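Local coordinates for protein aldo-keto reductase family 1 member C1 (Caenorhabditis elegans, PDB 1QWK) that probably reduces aldehydes and ketones with NADPH as an aldo-keto reductase of the aldose reductase type, at residues K148-I160 with G167-H179. Residues are numbered along the deposited sequence; the frame is centred on the assembly and turned at random.
Sequences KAVGVSNWNNDQI and GLTPVHNSQVELH
Two neighbouring parallel strands of the aldo-keto reductase barrel, 150-153 and 173-177, meet here, with Val152 held between two residues of its partner. Its N donates to Asn173 O (3.0 Å), and its O accepts in the carbonyl plane from Gln175 N (2.9 Å). Two residues earlier, Val150 O accepts from His172 N at 2.9 Å, just before strand 173-177 begins. The His172 imidazole lies with Val150 N at its edge, and Val150 CG2 packs against its CD2 (3.7 Å); Pro170 O sits over one face of the ring. Gly151, lacking a side chain, allows Asn173 O to approach its CA to 3.2 Å.

At the far end, Gln175 O is gripped twice. With chi1 at -173°, Ser153 turns OG away from its own N and across to Gln175 O, donating at 2.8 Å from above the carbonyl plane, and Asn154 N comes from the opposite face. A serine suits this buried place: its one-carbon arm keeps the hydroxyl close enough to reach the neighbouring strand's carbonyl. With helix 157-164 the strands form a beta-alpha-beta unit of the TIM barrel, the helix packing on the outside: branched Ile160 sets CG2 near Val171 CG2 and CD1 near Ser174 OG. That hydroxyl also bonds His187 of helix 185-193, and a water joins it to Trp155 N. Val152 CG1 lies over the centre of one face of the Trp155 ring, while Asn156 and Gln159 start the helix with a capping box. On the side of Ser153, Gln175 points into the barrel and its side chain nears Lys81, predicted to lower the pKa of Tyr52, the predicted proton donor.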
loop_
_atom_site.group_PDB
_atom_site.type_symbol
_atom_site.label_atom_id
_atom_site.label_comp_id
_atom_site.label_asym_id
_atom_site.label_seq_id
_atom_site.Cartn_x
_atom_site.Cartn_y
_atom_site.Cartn_z
ATOM N N LYS A 148 -13.315 7.074 7.147
ATOM C CA LYS A 148 -14.435 6.233 6.722
ATOM C C LYS A 148 -14.169 4.744 6.921
ATOM O O LYS A 148 -15.081 3.926 6.808
ATOM C CB LYS A 148 -14.774 6.492 5.250
ATOM C CG LYS A 148 -15.183 7.930 4.947
ATOM C CD LYS A 148 -16.463 8.319 5.667
ATOM C CE LYS A 148 -16.948 9.693 5.221
ATOM N NZ LYS A 148 -18.216 10.086 5.902
ATOM N N ALA A 149 -12.919 4.408 7.218
ATOM C CA ALA A 149 -12.501 3.030 7.445
ATOM C C ALA A 149 -11.141 3.081 8.133
ATOM O O ALA A 149 -10.399 4.057 7.983
ATOM C CB ALA A 149 -12.391 2.276 6.109
ATOM N N VAL A 150 -10.810 2.039 8.889
ATOM C CA VAL A 150 -9.537 1.996 9.591
ATOM C C VAL A 150 -8.859 0.647 9.415
ATOM O O VAL A 150 -9.516 -0.367 9.173
ATOM C CB VAL A 150 -9.706 2.292 11.108
ATOM C CG1 VAL A 150 -9.955 3.788 11.319
ATOM C CG2 VAL A 150 -10.856 1.482 11.682
ATOM N N GLY A 151 -7.537 0.639 9.534
ATOM C CA GLY A 151 -6.800 -0.597 9.360
ATOM C C GLY A 151 -5.372 -0.526 9.848
ATOM O O GLY A 151 -4.979 0.409 10.544
ATOM N N VAL A 152 -4.590 -1.522 9.454
ATOM C CA VAL A 152 -3.210 -1.623 9.886
ATOM C C VAL A 152 -2.253 -1.965 8.748
ATOM O O VAL A 152 -2.669 -2.410 7.674
ATOM C CB VAL A 152 -3.090 -2.709 10.967
ATOM C CG1 VAL A 152 -4.076 -2.420 12.104
ATOM C CG2 VAL A 152 -3.393 -4.075 10.350
ATOM N N SER A 153 -0.964 -1.757 8.994
ATOM C CA SER A 153 0.060 -2.067 8.007
ATOM C C SER A 153 1.258 -2.672 8.723
ATOM O O SER A 153 1.663 -2.198 9.781
ATOM C CB SER A 153 0.491 -0.804 7.255
ATOM O OG SER A 153 1.375 -1.133 6.187
ATOM N N ASN A 154 1.812 -3.732 8.151
ATOM C CA ASN A 154 2.978 -4.392 8.733
ATOM C C ASN A 154 2.714 -5.043 10.096
ATOM O O ASN A 154 3.620 -5.156 10.923
ATOM C CB ASN A 154 4.131 -3.393 8.854
ATOM C CG ASN A 154 4.490 -2.761 7.521
ATOM O OD1 ASN A 154 4.453 -1.536 7.364
ATOM N ND2 ASN A 154 4.833 -3.599 6.548
ATOM N N TRP A 155 1.470 -5.448 10.329
ATOM C CA TRP A 155 1.091 -6.128 11.561
ATOM C C TRP A 155 1.056 -7.617 11.229
ATOM O O TRP A 155 0.804 -7.984 10.076
ATOM C CB TRP A 155 -0.313 -5.712 12.003
ATOM C CG TRP A 155 -0.425 -4.367 12.669
ATOM C CD1 TRP A 155 0.228 -3.213 12.328
ATOM C CD2 TRP A 155 -1.312 -4.025 13.745
ATOM N NE1 TRP A 155 -0.206 -2.175 13.126
ATOM C CE2 TRP A 155 -1.145 -2.648 14.005
ATOM C CE3 TRP A 155 -2.233 -4.751 14.515
ATOM C CZ2 TRP A 155 -1.867 -1.978 15.004
ATOM C CZ3 TRP A 155 -2.955 -4.085 15.510
ATOM C CH2 TRP A 155 -2.763 -2.709 15.746
ATOM N N ASN A 156 1.305 -8.480 12.214
ATOM C CA ASN A 156 1.227 -9.912 11.938
ATOM C C ASN A 156 -0.166 -10.409 12.333
ATOM O O ASN A 156 -0.952 -9.659 12.912
ATOM C CB ASN A 156 2.331 -10.708 12.666
ATOM C CG ASN A 156 2.252 -10.613 14.178
ATOM O OD1 ASN A 156 1.183 -10.716 14.769
ATOM N ND2 ASN A 156 3.407 -10.438 14.815
ATOM N N ASN A 157 -0.476 -11.659 12.006
ATOM C CA ASN A 157 -1.790 -12.226 12.299
ATOM C C ASN A 157 -2.185 -12.172 13.770
ATOM O O ASN A 157 -3.338 -11.882 14.090
ATOM C CB ASN A 157 -1.871 -13.676 11.822
ATOM C CG ASN A 157 -1.741 -13.809 10.317
ATOM O OD1 ASN A 157 -1.745 -12.816 9.586
ATOM N ND2 ASN A 157 -1.634 -15.046 9.844
ATOM N N ASP A 158 -1.242 -12.457 14.662
ATOM C CA ASP A 158 -1.533 -12.449 16.091
ATOM C C ASP A 158 -1.904 -11.057 16.590
ATOM O O ASP A 158 -2.790 -10.908 17.432
ATOM C CB ASP A 158 -0.338 -12.983 16.886
ATOM C CG ASP A 158 -0.023 -14.428 16.561
ATOM O OD1 ASP A 158 -0.961 -15.256 16.559
ATOM O OD2 ASP A 158 1.160 -14.742 16.309
ATOM N N GLN A 159 -1.227 -10.039 16.067
ATOM C CA GLN A 159 -1.507 -8.664 16.469
ATOM C C GLN A 159 -2.891 -8.251 15.975
ATOM O O GLN A 159 -3.648 -7.591 16.694
ATOM C CB GLN A 159 -0.424 -7.719 15.926
ATOM C CG GLN A 159 0.944 -7.970 16.574
ATOM C CD GLN A 159 2.071 -7.191 15.928
ATOM O OE1 GLN A 159 2.231 -7.209 14.707
ATOM N NE2 GLN A 159 2.880 -6.528 16.748
ATOM N N ILE A 160 -3.232 -8.640 14.752
ATOM C CA ILE A 160 -4.547 -8.307 14.223
ATOM C C ILE A 160 -5.625 -9.017 15.043
ATOM O O ILE A 160 -6.659 -8.426 15.364
ATOM C CB ILE A 160 -4.672 -8.689 12.736
ATOM C CG1 ILE A 160 -3.722 -7.814 11.916
ATOM C CG2 ILE A 160 -6.117 -8.510 12.263
ATOM C CD1 ILE A 160 -3.670 -8.150 10.432
ATOM N N GLY A 167 -13.519 -6.389 20.382
ATOM C CA GLY A 167 -14.939 -6.213 20.147
ATOM C C GLY A 167 -15.316 -4.795 19.762
ATOM O O GLY A 167 -16.464 -4.385 19.929
ATOM N N LEU A 168 -14.350 -4.037 19.257
ATOM C CA LEU A 168 -14.602 -2.666 18.831
ATOM C C LEU A 168 -14.749 -2.677 17.309
ATOM O O LEU A 168 -15.104 -3.703 16.720
ATOM C CB LEU A 168 -13.435 -1.758 19.246
ATOM C CG LEU A 168 -13.066 -1.781 20.733
ATOM C CD1 LEU A 168 -11.871 -0.867 20.979
ATOM C CD2 LEU A 168 -14.267 -1.339 21.569
ATOM N N THR A 169 -14.489 -1.542 16.670
ATOM C CA THR A 169 -14.582 -1.464 15.218
ATOM C C THR A 169 -13.637 -2.508 14.618
ATOM O O THR A 169 -12.482 -2.616 15.024
ATOM C CB THR A 169 -14.183 -0.055 14.713
ATOM O OG1 THR A 169 -15.107 0.909 15.237
ATOM C CG2 THR A 169 -14.210 0.002 13.191
ATOM N N PRO A 170 -14.128 -3.316 13.670
ATOM C CA PRO A 170 -13.272 -4.333 13.051
ATOM C C PRO A 170 -12.150 -3.708 12.226
ATOM O O PRO A 170 -12.242 -2.552 11.811
ATOM C CB PRO A 170 -14.246 -5.115 12.170
ATOM C CG PRO A 170 -15.533 -5.016 12.934
ATOM C CD PRO A 170 -15.545 -3.557 13.348
ATOM N N VAL A 171 -11.079 -4.465 12.013
ATOM C CA VAL A 171 -9.982 -3.989 11.181
ATOM C C VAL A 171 -10.534 -4.139 9.760
ATOM O O VAL A 171 -10.899 -5.240 9.351
ATOM C CB VAL A 171 -8.729 -4.869 11.362
ATOM C CG1 VAL A 171 -7.662 -4.475 10.350
ATOM C CG2 VAL A 171 -8.192 -4.717 12.784
ATOM N N HIS A 172 -10.597 -3.044 9.003
ATOM C CA HIS A 172 -11.160 -3.090 7.649
ATOM C C HIS A 172 -10.155 -3.437 6.557
ATOM O O HIS A 172 -10.533 -3.950 5.502
ATOM C CB HIS A 172 -11.802 -1.741 7.279
ATOM C CG HIS A 172 -12.819 -1.249 8.266
ATOM N ND1 HIS A 172 -13.945 -1.969 8.607
ATOM C CD2 HIS A 172 -12.890 -0.092 8.963
ATOM C CE1 HIS A 172 -14.665 -1.276 9.470
ATOM N NE2 HIS A 172 -14.047 -0.131 9.703
ATOM N N ASN A 173 -8.880 -3.149 6.805
ATOM C CA ASN A 173 -7.842 -3.393 5.807
ATOM C C ASN A 173 -6.473 -3.655 6.429
ATOM O O ASN A 173 -6.170 -3.174 7.522
ATOM C CB ASN A 173 -7.779 -2.180 4.859
ATOM C CG ASN A 173 -6.588 -2.218 3.900
ATOM O OD1 ASN A 173 -5.546 -1.599 4.147
ATOM N ND2 ASN A 173 -6.747 -2.932 2.794
ATOM N N SER A 174 -5.663 -4.445 5.730
ATOM C CA SER A 174 -4.301 -4.760 6.145
ATOM C C SER A 174 -3.425 -4.530 4.919
ATOM O O SER A 174 -3.643 -5.137 3.870
ATOM C CB SER A 174 -4.181 -6.220 6.589
ATOM O OG SER A 174 -2.811 -6.587 6.720
ATOM N N GLN A 175 -2.451 -3.635 5.049
ATOM C CA GLN A 175 -1.547 -3.328 3.952
ATOM C C GLN A 175 -0.186 -3.922 4.264
ATOM O O GLN A 175 0.447 -3.564 5.261
ATOM C CB GLN A 175 -1.419 -1.814 3.751
ATOM C CG GLN A 175 -0.572 -1.445 2.542
ATOM C CD GLN A 175 -0.512 0.049 2.277
ATOM O OE1 GLN A 175 -1.544 0.727 2.190
ATOM N NE2 GLN A 175 0.698 0.566 2.122
ATOM N N VAL A 176 0.264 -4.837 3.412
ATOM C CA VAL A 176 1.549 -5.492 3.622
ATOM C C VAL A 176 2.312 -5.701 2.321
ATOM O O VAL A 176 1.770 -5.535 1.227
ATOM C CB VAL A 176 1.360 -6.888 4.268
ATOM C CG1 VAL A 176 0.698 -6.758 5.633
ATOM C CG2 VAL A 176 0.521 -7.779 3.352
ATOM N N GLU A 177 3.586 -6.053 2.456
ATOM C CA GLU A 177 4.424 -6.343 1.304
ATOM C C GLU A 177 3.849 -7.621 0.707
ATOM O O GLU A 177 3.667 -8.607 1.414
ATOM C CB GLU A 177 5.868 -6.603 1.740
ATOM C CG GLU A 177 6.791 -6.940 0.577
ATOM C CD GLU A 177 8.175 -7.385 1.022
ATOM O OE1 GLU A 177 8.552 -7.100 2.179
ATOM O OE2 GLU A 177 8.889 -8.004 0.197
ATOM N N LEU A 178 3.551 -7.603 -0.586
ATOM C CA LEU A 178 3.007 -8.784 -1.235
ATOM C C LEU A 178 3.276 -8.737 -2.730
ATOM O O LEU A 178 2.875 -7.804 -3.422
ATOM C CB LEU A 178 1.497 -8.904 -0.978
ATOM C CG LEU A 178 0.824 -10.234 -1.354
ATOM C CD1 LEU A 178 -0.476 -10.382 -0.575
ATOM C CD2 LEU A 178 0.570 -10.307 -2.860
ATOM N N HIS A 179 3.981 -9.750 -3.215
ATOM C CA HIS A 179 4.305 -9.866 -4.628
ATOM C C HIS A 179 4.608 -11.330 -4.906
ATOM O O HIS A 179 4.646 -12.136 -3.978
ATOM C CB HIS A 179 5.489 -8.961 -5.016
ATOM C CG HIS A 179 6.675 -9.064 -4.106
ATOM N ND1 HIS A 179 6.711 -8.473 -2.862
ATOM C CD2 HIS A 179 7.881 -9.656 -4.275
ATOM C CE1 HIS A 179 7.890 -8.693 -2.306
ATOM N NE2 HIS A 179 8.618 -9.408 -3.143
HETATM O O HOH W 1 -0.732 -5.928 8.509
#